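PDB 6LA0: glycoside hydrolase family 5 from Aspergillus oryzae, which hydrolyses glycosidic bonds as a secreted rutinosidase, and probably also removes glucose from the non-reducing ends of beta-1,3-glucans. Local coordinates for residues Q166-V171 against D224-V229; W214-I219 against N249-D254; G297-Q302 against A318-M323; F355-F358 against G362-D365. All coordinates share one frame; numbering follows the deposited sequence.

Interaction 1: Q166-V171 against D224-V229; sequences QVIDAV and DRVASV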
loop_
_atom_site.group_PDB
_atom_site.type_symbol
_atom_site.label_atom_id
_atom_site.label_comp_id
_atom_site.label_asym_id
_atom_site.label_seq_id
_atom_site.Cartn_x
_atom_site.Cartn_y
_atom_site.Cartn_z
ATOM N N GLN A 166 1.311 3.384 -19.876
ATOM C CA GLN A 166 0.738 4.727 -19.919
ATOM C C GLN A 166 0.409 5.237 -18.513
ATOM O O GLN A 166 0.621 6.419 -18.206
ATOM C CB GLN A 166 -0.492 4.729 -20.825
ATOM C CG GLN A 166 -0.136 4.454 -22.291
ATOM C CD GLN A 166 -1.333 4.529 -23.217
ATOM O OE1 GLN A 166 -2.267 5.297 -22.990
ATOM N NE2 GLN A 166 -1.316 3.721 -24.261
ATOM N N VAL A 167 -0.086 4.357 -17.638
ATOM C CA VAL A 167 -0.281 4.725 -16.232
ATOM C C VAL A 167 1.025 5.224 -15.628
ATOM O O VAL A 167 1.078 6.300 -15.021
ATOM C CB VAL A 167 -0.861 3.534 -15.444
ATOM C CG1 VAL A 167 -0.748 3.753 -13.926
ATOM C CG2 VAL A 167 -2.308 3.283 -15.863
ATOM N N ILE A 168 2.116 4.471 -15.828
ATOM C CA ILE A 168 3.402 4.853 -15.250
ATOM C C ILE A 168 3.919 6.154 -15.864
ATOM O O ILE A 168 4.491 6.994 -15.159
ATOM C CB ILE A 168 4.412 3.696 -15.401
ATOM C CG1 ILE A 168 3.964 2.498 -14.553
ATOM C CG2 ILE A 168 5.836 4.138 -15.022
ATOM C CD1 ILE A 168 3.455 2.876 -13.169
ATOM N N ASP A 169 3.724 6.348 -17.178
ATOM C CA ASP A 169 4.071 7.620 -17.811
ATOM C C ASP A 169 3.396 8.791 -17.106
ATOM O O ASP A 169 4.007 9.851 -16.909
ATOM C CB ASP A 169 3.655 7.617 -19.288
ATOM C CG ASP A 169 4.589 6.798 -20.181
ATOM O OD1 ASP A 169 5.691 6.397 -19.734
ATOM O OD2 ASP A 169 4.204 6.549 -21.347
ATOM N N ALA A 170 2.127 8.615 -16.729
ATOM C CA ALA A 170 1.383 9.666 -16.037
ATOM C C ALA A 170 1.905 9.901 -14.621
ATOM O O ALA A 170 1.996 11.052 -14.176
ATOM C CB ALA A 170 -0.107 9.313 -16.003
ATOM N N VAL A 171 2.254 8.830 -13.893
ATOM C CA VAL A 171 2.838 9.015 -12.566
ATOM C C VAL A 171 4.173 9.742 -12.671
ATOM O O VAL A 171 4.459 10.658 -11.885
ATOM C CB VAL A 171 2.980 7.661 -11.846
ATOM C CG1 VAL A 171 3.760 7.814 -10.517
ATOM C CG2 VAL A 171 1.603 7.025 -11.628
ATOM N N ASP A 224 13.207 0.778 -16.430
ATOM C CA ASP A 224 13.833 1.449 -17.568
ATOM C C ASP A 224 13.100 2.736 -17.926
ATOM O O ASP A 224 13.735 3.753 -18.241
ATOM C CB ASP A 224 13.875 0.517 -18.779
ATOM C CG ASP A 224 14.896 -0.603 -18.631
ATOM O OD1 ASP A 224 15.675 -0.609 -17.650
ATOM O OD2 ASP A 224 14.920 -1.482 -19.517
ATOM N N ARG A 225 11.767 2.718 -17.885
ATOM C CA ARG A 225 11.020 3.907 -18.296
ATOM C C ARG A 225 11.240 5.054 -17.324
ATOM O O ARG A 225 11.453 6.194 -17.748
ATOM C CB ARG A 225 9.529 3.593 -18.432
ATOM C CG ARG A 225 8.692 4.763 -18.981
ATOM C CD ARG A 225 9.081 5.146 -20.438
ATOM N NE ARG A 225 8.878 4.037 -21.371
ATOM C CZ ARG A 225 7.695 3.664 -21.858
ATOM N NH1 ARG A 225 6.593 4.318 -21.513
ATOM N NH2 ARG A 225 7.611 2.634 -22.694
ATOM N N VAL A 226 11.228 4.771 -16.017
ATOM C CA VAL A 226 11.454 5.823 -15.031
ATOM C C VAL A 226 12.866 6.370 -15.164
ATOM O O VAL A 226 13.075 7.588 -15.189
ATOM C CB VAL A 226 11.189 5.311 -13.596
ATOM C CG1 VAL A 226 11.550 6.393 -12.573
ATOM C CG2 VAL A 226 9.722 4.870 -13.410
ATOM N N ALA A 227 13.859 5.473 -15.226
ATOM C CA ALA A 227 15.254 5.897 -15.302
ATOM C C ALA A 227 15.544 6.665 -16.587
ATOM O O ALA A 227 16.427 7.532 -16.606
ATOM C CB ALA A 227 16.193 4.683 -15.185
ATOM N N SER A 228 14.817 6.377 -17.666
ATOM C CA SER A 228 15.025 7.134 -18.897
ATOM C C SER A 228 14.602 8.591 -18.751
ATOM O O SER A 228 15.099 9.440 -19.498
ATOM C CB SER A 228 14.277 6.479 -20.061
ATOM O OG SER A 228 12.897 6.835 -20.070
ATOM N N VAL A 229 13.723 8.909 -17.805
ATOM C CA VAL A 229 13.327 10.290 -17.548
ATOM C C VAL A 229 14.118 10.898 -16.399
ATOM O O VAL A 229 14.605 12.020 -16.500
ATOM C CB VAL A 229 11.807 10.385 -17.291
ATOM C CG1 VAL A 229 11.431 11.812 -16.916
ATOM C CG2 VAL A 229 11.044 9.938 -18.511
HETATM O O HOH W 1 3.852 4.197 -22.862
#
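Asp-169 of helix 158-176 meets Arg-225 of helix 209-229, and Ile-168 meets Val-226 beside them. The greasy half of the contact is the buried one. CG2 of Ile-168 approaches CG2 of Val-226 to 4.3 Å, a light touch of methyl on methyl. Pro-188, Val-222 and Tyr-218 also pack on Ile-168, and Ile-172 and Ile-233 on Val-226, so the inner side is well filled.

The outer side is polar and wetter. With CG swung opposite the backbone N (chi1 -175°), the Arg-225 chain bends at chi2 and chi3 and carries the guanidinium toward helix 158-176. Arg-225 NH1 reaches Asp-169 OD1 at 2.9 Å, on the syn side of the carboxylate and close to the guanidinium plane. The N-H...O angle is 148°, so the bond is somewhat bent. The two planes are 35° apart, and a single nitrogen makes the direct bond. A water closes a second route: it donates to Asp-169 OD2 (2.8 Å) and accepts from Arg-225 NH1 (3.1 Å). Both carboxylate oxygens are thereby linked to one NH1. The salt bridge probably keeps Asp-169 ionised, while one bridging water and a partly exposed setting suggest a modest electrostatic gain.

Interaction 2: W214-I219 against N249-D254; sequences WVLKYI and NQLPAD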
loop_
_atom_site.group_PDB
_atom_site.type_symbol
_atom_site.label_atom_id
_atom_site.label_comp_id
_atom_site.label_asym_id
_atom_site.label_seq_id
_atom_site.Cartn_x
_atom_site.Cartn_y
_atom_site.Cartn_z
ATOM N N TRP A 214 5.847 -12.667 -16.295
ATOM C CA TRP A 214 5.142 -11.468 -16.741
ATOM C C TRP A 214 5.375 -10.310 -15.778
ATOM O O TRP A 214 5.581 -9.172 -16.212
ATOM C CB TRP A 214 3.643 -11.757 -16.900
ATOM C CG TRP A 214 2.934 -10.710 -17.737
ATOM C CD1 TRP A 214 2.108 -9.714 -17.285
ATOM C CD2 TRP A 214 3.010 -10.551 -19.166
ATOM N NE1 TRP A 214 1.672 -8.948 -18.344
ATOM C CE2 TRP A 214 2.204 -9.444 -19.507
ATOM C CE3 TRP A 214 3.671 -11.246 -20.186
ATOM C CZ2 TRP A 214 2.042 -9.010 -20.835
ATOM C CZ3 TRP A 214 3.519 -10.805 -21.509
ATOM C CH2 TRP A 214 2.710 -9.697 -21.815
ATOM N N VAL A 215 5.360 -10.583 -14.468
ATOM C CA VAL A 215 5.639 -9.537 -13.485
ATOM C C VAL A 215 7.036 -8.959 -13.698
ATOM O O VAL A 215 7.231 -7.737 -13.672
ATOM C CB VAL A 215 5.462 -10.086 -12.058
ATOM C CG1 VAL A 215 5.869 -9.043 -11.017
ATOM C CG2 VAL A 215 4.022 -10.506 -11.849
ATOM N N LEU A 216 8.033 -9.834 -13.899
ATOM C CA LEU A 216 9.394 -9.375 -14.174
ATOM C C LEU A 216 9.457 -8.537 -15.445
ATOM O O LEU A 216 10.109 -7.490 -15.470
ATOM C CB LEU A 216 10.344 -10.567 -14.291
ATOM C CG LEU A 216 11.835 -10.223 -14.368
ATOM C CD1 LEU A 216 12.348 -9.748 -13.015
ATOM C CD2 LEU A 216 12.650 -11.411 -14.872
ATOM N N LYS A 217 8.815 -8.993 -16.517
ATOM C CA LYS A 217 8.745 -8.161 -17.724
ATOM C C LYS A 217 8.255 -6.754 -17.386
ATOM O O LYS A 217 8.873 -5.754 -17.782
ATOM C CB LYS A 217 7.846 -8.820 -18.769
ATOM C CG LYS A 217 7.551 -7.952 -19.992
ATOM C CD LYS A 217 6.585 -8.678 -20.925
ATOM C CE LYS A 217 5.940 -7.729 -21.933
ATOM N NZ LYS A 217 6.865 -7.446 -23.072
ATOM N N TYR A 218 7.168 -6.660 -16.603
ATOM C CA TYR A 218 6.610 -5.359 -16.227
ATOM C C TYR A 218 7.592 -4.535 -15.405
ATOM O O TYR A 218 7.817 -3.356 -15.692
ATOM C CB TYR A 218 5.314 -5.553 -15.438
ATOM C CG TYR A 218 4.657 -4.255 -14.959
ATOM C CD1 TYR A 218 4.231 -3.293 -15.876
ATOM C CD2 TYR A 218 4.438 -4.016 -13.605
ATOM C CE1 TYR A 218 3.619 -2.107 -15.457
ATOM C CE2 TYR A 218 3.809 -2.836 -13.170
ATOM C CZ TYR A 218 3.402 -1.890 -14.110
ATOM O OH TYR A 218 2.804 -0.728 -13.694
ATOM N N ILE A 219 8.169 -5.128 -14.349
ATOM C CA ILE A 219 8.962 -4.301 -13.444
ATOM C C ILE A 219 10.234 -3.829 -14.133
ATOM O O ILE A 219 10.720 -2.731 -13.856
ATOM C CB ILE A 219 9.248 -5.029 -12.109
ATOM C CG1 ILE A 219 9.764 -4.044 -11.052
ATOM C CG2 ILE A 219 10.259 -6.151 -12.266
ATOM C CD1 ILE A 219 8.767 -2.980 -10.629
ATOM N N ASN A 249 18.325 -11.833 -8.115
ATOM C CA ASN A 249 19.293 -12.218 -9.131
ATOM C C ASN A 249 18.716 -12.177 -10.536
ATOM O O ASN A 249 19.428 -12.501 -11.490
ATOM C CB ASN A 249 19.874 -13.597 -8.822
ATOM C CG ASN A 249 20.907 -13.536 -7.718
ATOM O OD1 ASN A 249 20.663 -13.981 -6.590
ATOM N ND2 ASN A 249 22.052 -12.931 -8.019
ATOM N N GLN A 250 17.466 -11.743 -10.687
ATOM C CA GLN A 250 16.876 -11.496 -11.994
ATOM C C GLN A 250 16.953 -10.030 -12.399
ATOM O O GLN A 250 16.406 -9.661 -13.444
ATOM C CB GLN A 250 15.415 -11.969 -12.009
ATOM C CG GLN A 250 15.165 -13.263 -11.211
ATOM C CD GLN A 250 13.831 -13.924 -11.554
ATOM O OE1 GLN A 250 13.451 -14.004 -12.726
ATOM N NE2 GLN A 250 13.114 -14.394 -10.533
ATOM N N LEU A 251 17.625 -9.187 -11.610
ATOM C CA LEU A 251 17.643 -7.756 -11.869
ATOM C C LEU A 251 19.044 -7.176 -11.737
ATOM O O LEU A 251 19.768 -7.515 -10.788
ATOM C CB LEU A 251 16.702 -7.026 -10.899
ATOM C CG LEU A 251 15.227 -7.401 -11.030
ATOM C CD1 LEU A 251 14.531 -7.264 -9.687
ATOM C CD2 LEU A 251 14.552 -6.539 -12.123
ATOM N N PRO A 252 19.446 -6.292 -12.654
ATOM C CA PRO A 252 20.774 -5.671 -12.551
ATOM C C PRO A 252 20.955 -4.911 -11.244
ATOM O O PRO A 252 20.032 -4.253 -10.752
ATOM C CB PRO A 252 20.826 -4.723 -13.760
ATOM C CG PRO A 252 19.746 -5.186 -14.690
ATOM C CD PRO A 252 18.695 -5.830 -13.845
ATOM N N ALA A 253 22.177 -4.996 -10.699
ATOM C CA ALA A 253 22.474 -4.421 -9.390
ATOM C C ALA A 253 22.234 -2.917 -9.344
ATOM O O ALA A 253 21.870 -2.380 -8.288
ATOM C CB ALA A 253 23.919 -4.737 -9.000
ATOM N N ASP A 254 22.409 -2.220 -10.465
ATOM C CA ASP A 254 22.301 -0.766 -10.461
ATOM C C ASP A 254 20.872 -0.249 -10.623
ATOM O O ASP A 254 20.689 0.965 -10.759
ATOM C CB ASP A 254 23.186 -0.170 -11.564
ATOM C CG ASP A 254 24.660 -0.192 -11.200
ATOM O OD1 ASP A 254 24.975 -0.461 -10.019
ATOM O OD2 ASP A 254 25.500 0.062 -12.096
#
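Leu-216 points from helix 209-229 at the loop 249-254 and lies against both Gln-250 and Leu-251. Its CG is turned anti to the backbone N (chi1 -171°), which spreads the two methyls over the loop. The methyls share Gln-250 CB and differ in their second neighbour. Leu-216 CD2 meets the amide oxygen OE1 of Gln-250 at 3.5 Å, a van der Waals contact. Leu-216 CD1 lies 4.0 Å from CD2 of Leu-251. The fork straddles the first carbon of the glutamine side chain: Gln-250 CB is 3.9 Å from Leu-216 CD1 and 4.0 Å from Leu-216 CD2.

The two loop side chains meet the helix differently. Gln-250 runs extended beyond CG and passes Leu-216 at a slant. Its amide nitrogen NE2 is hydrogen-bonded to the backbone oxygen of Tyr-246, which ties down the polar end. Leu-251 and Leu-216 lie side by side, pointing opposite ways.

The setting is the TIM barrel of glycoside hydrolase family 5. Helix 209-229 is one of its outer helices, and the loop leads from helix 244-248 into strand 257-265. Ile-219, one turn further along the helix, also points at the loop. Its CG2 lies 4.3 Å from CD2 of Leu-251, so this one methyl is shared by Leu-216 and Ile-219. On the inner side Ile-219 packs on Val-235 and Phe-237 of strand 235-237. Leu-251 rests on Arg-220 and Ile-223 of the same helix, and its backbone oxygen accepts a hydrogen bond from NZ of Lys-291.

Interaction 3: G297-Q302 against A318-M323; sequences GEWAIQ and AGLDAM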
loop_
_atom_site.group_PDB
_atom_site.type_symbol
_atom_site.label_atom_id
_atom_site.label_comp_id
_atom_site.label_asym_id
_atom_site.label_seq_id
_atom_site.Cartn_x
_atom_site.Cartn_y
_atom_site.Cartn_z
ATOM N N GLY A 297 6.025 -2.000 3.684
ATOM C CA GLY A 297 4.991 -1.026 3.339
ATOM C C GLY A 297 3.601 -1.271 3.898
ATOM O O GLY A 297 2.765 -0.351 3.825
ATOM N N GLU A 298 3.320 -2.472 4.414
ATOM C CA GLU A 298 2.025 -2.788 5.027
ATOM C C GLU A 298 2.218 -3.765 6.180
ATOM O O GLU A 298 2.909 -4.772 6.020
ATOM C CB GLU A 298 1.051 -3.412 4.018
ATOM C CG GLU A 298 0.451 -2.452 3.019
ATOM C CD GLU A 298 -0.633 -3.085 2.165
ATOM O OE1 GLU A 298 -1.326 -3.983 2.672
ATOM O OE2 GLU A 298 -0.807 -2.676 0.986
ATOM N N TRP A 299 1.593 -3.484 7.318
ATOM C CA TRP A 299 1.522 -4.415 8.440
ATOM C C TRP A 299 0.433 -3.927 9.401
ATOM O O TRP A 299 -0.030 -2.786 9.313
ATOM C CB TRP A 299 2.875 -4.550 9.146
ATOM C CG TRP A 299 3.306 -3.306 9.881
ATOM C CD1 TRP A 299 3.701 -2.124 9.333
ATOM C CD2 TRP A 299 3.383 -3.136 11.304
ATOM N NE1 TRP A 299 4.021 -1.222 10.322
ATOM C CE2 TRP A 299 3.831 -1.820 11.543
ATOM C CE3 TRP A 299 3.112 -3.969 12.400
ATOM C CZ2 TRP A 299 4.015 -1.314 12.838
ATOM C CZ3 TRP A 299 3.295 -3.464 13.687
ATOM C CH2 TRP A 299 3.747 -2.155 13.892
ATOM N N ALA A 300 0.037 -4.809 10.327
ATOM C CA ALA A 300 -0.944 -4.488 11.372
ATOM C C ALA A 300 -0.856 -5.533 12.481
ATOM O O ALA A 300 -0.318 -6.624 12.275
ATOM C CB ALA A 300 -2.371 -4.424 10.820
ATOM N N ILE A 301 -1.440 -5.213 13.646
ATOM C CA ILE A 301 -1.221 -6.017 14.854
ATOM C C ILE A 301 -2.366 -6.976 15.184
ATOM O O ILE A 301 -2.280 -7.666 16.208
ATOM C CB ILE A 301 -0.934 -5.146 16.100
ATOM C CG1 ILE A 301 -2.121 -4.222 16.423
ATOM C CG2 ILE A 301 0.386 -4.388 15.935
ATOM C CD1 ILE A 301 -2.186 -3.757 17.881
ATOM N N GLN A 302 -3.425 -7.057 14.379
ATOM C CA GLN A 302 -4.475 -8.018 14.714
ATOM C C GLN A 302 -3.962 -9.430 14.498
ATOM O O GLN A 302 -3.364 -9.724 13.461
ATOM C CB GLN A 302 -5.741 -7.816 13.882
ATOM C CG GLN A 302 -6.838 -8.780 14.323
ATOM C CD GLN A 302 -7.904 -9.050 13.288
ATOM O OE1 GLN A 302 -8.224 -8.195 12.444
ATOM N NE2 GLN A 302 -8.476 -10.249 13.345
ATOM N N ALA A 318 6.621 -2.733 19.327
ATOM C CA ALA A 318 7.550 -3.824 19.031
ATOM C C ALA A 318 7.666 -4.064 17.530
ATOM O O ALA A 318 8.743 -4.430 17.040
ATOM C CB ALA A 318 7.099 -5.106 19.730
ATOM N N GLY A 319 6.573 -3.871 16.789
ATOM C CA GLY A 319 6.646 -3.966 15.338
ATOM C C GLY A 319 7.479 -2.852 14.728
ATOM O O GLY A 319 8.328 -3.094 13.864
ATOM N N LEU A 320 7.250 -1.614 15.179
ATOM C CA LEU A 320 8.070 -0.489 14.731
ATOM C C LEU A 320 9.551 -0.765 14.962
ATOM O O LEU A 320 10.384 -0.502 14.090
ATOM C CB LEU A 320 7.638 0.792 15.453
ATOM C CG LEU A 320 6.308 1.394 14.984
ATOM C CD1 LEU A 320 5.757 2.428 15.979
ATOM C CD2 LEU A 320 6.456 1.988 13.591
ATOM N N ASP A 321 9.892 -1.294 16.144
ATOM C CA ASP A 321 11.272 -1.640 16.486
ATOM C C ASP A 321 11.857 -2.668 15.523
ATOM O O ASP A 321 12.970 -2.499 15.011
ATOM C CB ASP A 321 11.323 -2.196 17.909
ATOM C CG ASP A 321 11.080 -1.143 18.968
ATOM O OD1 ASP A 321 11.007 0.050 18.629
ATOM O OD2 ASP A 321 10.969 -1.520 20.158
ATOM N N ALA A 322 11.112 -3.751 15.281
ATOM C CA ALA A 322 11.596 -4.851 14.454
ATOM C C ALA A 322 11.826 -4.421 13.008
ATOM O O ALA A 322 12.847 -4.753 12.398
ATOM C CB ALA A 322 10.596 -6.000 14.514
ATOM N N MET A 323 10.871 -3.712 12.422
ATOM C CA MET A 323 11.029 -3.373 11.014
ATOM C C MET A 323 12.063 -2.272 10.815
ATOM O O MET A 323 12.658 -2.175 9.729
ATOM C CB MET A 323 9.677 -2.981 10.412
ATOM C CG MET A 323 8.679 -4.153 10.284
ATOM S SD MET A 323 7.067 -3.689 10.890
ATOM C CE MET A 323 6.235 -5.264 10.886
#
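Trp-299 holds CG between its backbone N and carbonyl carbon (chi1 68°), and Met-323 bends at chi2, which together bring the thioether over the indole. The sulfur SD of Met-323 stands 3.7 Å from the centroid of the Trp-299 five-membered ring and only 8° off its normal. This is a Met-aromatic contact over the ring face.

It joins strand 294-303 of the TIM barrel to the following helix, 312-326, as in a barrel beta-alpha unit. The short segments run nearly antiparallel, at 147°, with a closest approach of the axes of 10.1 Å.

The far end of the indole reaches the helix backbone. Trp-299 CH2 lies 3.7 Å from CA of Gly-319; with no side chain at Gly-319 the six-membered ring comes close to the helix backbone. Leu-320 comes in at about a right angle to the indole. All four residues are buried. Tyr-332 meets the Trp-299 ring edge-to-face, and Ser-330 of strand 329-332 touches Trp-299, Leu-320 and Met-323. The methyl CE of Met-323 sits 3.6 Å from CD2 of Trp-299, over one of the two ring-fusion atoms.

Interaction 4: F355-F358 against G362-D365; sequences FEYF and GYID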
loop_
_atom_site.group_PDB
_atom_site.type_symbol
_atom_site.label_atom_id
_atom_site.label_comp_id
_atom_site.label_asym_id
_atom_site.label_seq_id
_atom_site.Cartn_x
_atom_site.Cartn_y
_atom_site.Cartn_z
ATOM N N PHE A 355 -4.700 3.494 13.205
ATOM C CA PHE A 355 -3.480 4.099 13.733
ATOM C C PHE A 355 -3.773 5.376 14.514
ATOM O O PHE A 355 -3.004 5.737 15.411
ATOM C CB PHE A 355 -2.483 4.370 12.595
ATOM C CG PHE A 355 -1.076 4.578 13.066
ATOM C CD1 PHE A 355 -0.280 3.501 13.406
ATOM C CD2 PHE A 355 -0.559 5.856 13.205
ATOM C CE1 PHE A 355 1.021 3.693 13.854
ATOM C CE2 PHE A 355 0.736 6.058 13.649
ATOM C CZ PHE A 355 1.530 4.974 13.970
ATOM N N GLU A 356 -4.877 6.067 14.201
ATOM C CA GLU A 356 -5.191 7.316 14.896
ATOM C C GLU A 356 -5.405 7.094 16.392
ATOM O O GLU A 356 -5.092 7.969 17.210
ATOM C CB GLU A 356 -6.436 7.964 14.283
ATOM C CG GLU A 356 -6.871 9.241 14.993
ATOM C CD GLU A 356 -8.026 9.938 14.295
ATOM O OE1 GLU A 356 -8.967 9.251 13.823
ATOM O OE2 GLU A 356 -7.986 11.183 14.225
ATOM N N TYR A 357 -5.976 5.950 16.763
ATOM C CA TYR A 357 -6.195 5.663 18.178
ATOM C C TYR A 357 -4.871 5.535 18.926
ATOM O O TYR A 357 -4.740 6.031 20.054
ATOM C CB TYR A 357 -7.042 4.401 18.317
ATOM C CG TYR A 357 -7.343 4.031 19.753
ATOM C CD1 TYR A 357 -6.444 3.277 20.499
ATOM C CD2 TYR A 357 -8.523 4.436 20.363
ATOM C CE1 TYR A 357 -6.704 2.943 21.805
ATOM C CE2 TYR A 357 -8.794 4.090 21.690
ATOM C CZ TYR A 357 -7.879 3.349 22.397
ATOM O OH TYR A 357 -8.140 2.998 23.716
ATOM N N PHE A 358 -3.876 4.878 18.313
ATOM C CA PHE A 358 -2.556 4.782 18.938
ATOM C C PHE A 358 -1.974 6.169 19.191
ATOM O O PHE A 358 -1.385 6.427 20.249
ATOM C CB PHE A 358 -1.580 3.994 18.059
ATOM C CG PHE A 358 -2.063 2.638 17.634
ATOM C CD1 PHE A 358 -3.002 1.942 18.370
ATOM C CD2 PHE A 358 -1.543 2.049 16.481
ATOM C CE1 PHE A 358 -3.425 0.678 17.975
ATOM C CE2 PHE A 358 -1.967 0.798 16.067
ATOM C CZ PHE A 358 -2.913 0.111 16.815
ATOM N N GLY A 362 -1.450 8.136 23.144
ATOM C CA GLY A 362 -0.071 8.303 23.560
ATOM C C GLY A 362 0.859 7.142 23.298
ATOM O O GLY A 362 1.921 7.068 23.924
ATOM N N TYR A 363 0.501 6.226 22.396
ATOM C CA TYR A 363 1.357 5.076 22.133
ATOM C C TYR A 363 2.561 5.409 21.252
ATOM O O TYR A 363 3.562 4.678 21.292
ATOM C CB TYR A 363 0.566 3.960 21.440
ATOM C CG TYR A 363 -0.629 3.386 22.179
ATOM C CD1 TYR A 363 -0.976 3.805 23.465
ATOM C CD2 TYR A 363 -1.406 2.404 21.585
ATOM C CE1 TYR A 363 -2.084 3.251 24.126
ATOM C CE2 TYR A 363 -2.499 1.851 22.234
ATOM C CZ TYR A 363 -2.837 2.275 23.499
ATOM O OH TYR A 363 -3.936 1.707 24.123
ATOM N N ILE A 364 2.493 6.474 20.459
ATOM C CA ILE A 364 3.414 6.683 19.341
ATOM C C ILE A 364 4.305 7.888 19.619
ATOM O O ILE A 364 3.810 8.992 19.883
ATOM C CB ILE A 364 2.668 6.874 18.007
ATOM C CG1 ILE A 364 1.717 5.698 17.730
ATOM C CG2 ILE A 364 3.670 7.073 16.852
ATOM C CD1 ILE A 364 2.338 4.325 17.948
ATOM N N ASP A 365 5.617 7.683 19.501
ATOM C CA ASP A 365 6.597 8.776 19.451
ATOM C C ASP A 365 7.696 8.325 18.490
ATOM O O ASP A 365 8.678 7.693 18.894
ATOM C CB ASP A 365 7.150 9.118 20.829
ATOM C CG ASP A 365 8.356 10.043 20.766
ATOM O OD1 ASP A 365 8.522 10.777 19.766
ATOM O OD2 ASP A 365 9.151 10.035 21.728
#
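Ile-364 fits into the angle between Phe-355 and Phe-358, which lie one turn apart on helix 355-360. Its CG1 is the bump. Ile-364 CG1 sits 3.8 Å from CZ of Phe-355 and 3.7 Å from CB of Phe-358. The terminal methyl CD1 follows it into the same hollow.

Tyr-363 takes a second place, against the outer part of the helix end. Tyr-363 CD2 lies 3.6 Å from CD1 of Phe-358. The two rings are nearly parallel, with planes at 20°, but they are slid so far apart that they barely overlap. The phenol end reaches on to Tyr-357: Tyr-363 OH lies 3.8 Å from Tyr-357 CE1, at the edge of that ring. With CG of Tyr-363 anti to its carbonyl carbon (chi1 -60°), the ring lies across the end of the helix, toward Tyr-357.

A Schellman motif ends the helix and turns the chain here. Gly-362, at positive phi, is the C-prime residue. Tyr-363 N donates to Phe-358 O at 2.9 Å, and Gly-362 N bonds to the oxygen of Ile-359.

Helix 312-326 covers the cluster: Val-316 touches Phe-358 and Ile-364, and Arg-312 and Glu-313 touch Tyr-363. Asn-317 of that helix holds the backbone oxygen of Tyr-363. Tyr-332, from strand 329-332, meets the rings of both Phe-355 and Phe-358.

How the interactions relate
The four contacts form two touching pairs. Interactions 1 and 2 share helix 209-229, with centres about 15 Å apart. They meet where CG1 of Ile-168 lies 3.5 Å from OH of Tyr-218. Interactions 3 and 4 have centres about 13 Å apart and meet through CD1 of Ile-301 and CZ of Phe-358, at 4.1 Å. The pairs lie far apart: the centres of interactions 1 and 3 are about 31 Å apart, on opposite sides of the chain's centre. Interactions 1 to 3 involve the outer helices of the barrel, while strand 294-303 carries interaction 3 inward. A surface glycan sugar lies about 11 Å from the side chain of Val-226 in interaction 1; it is not a substrate.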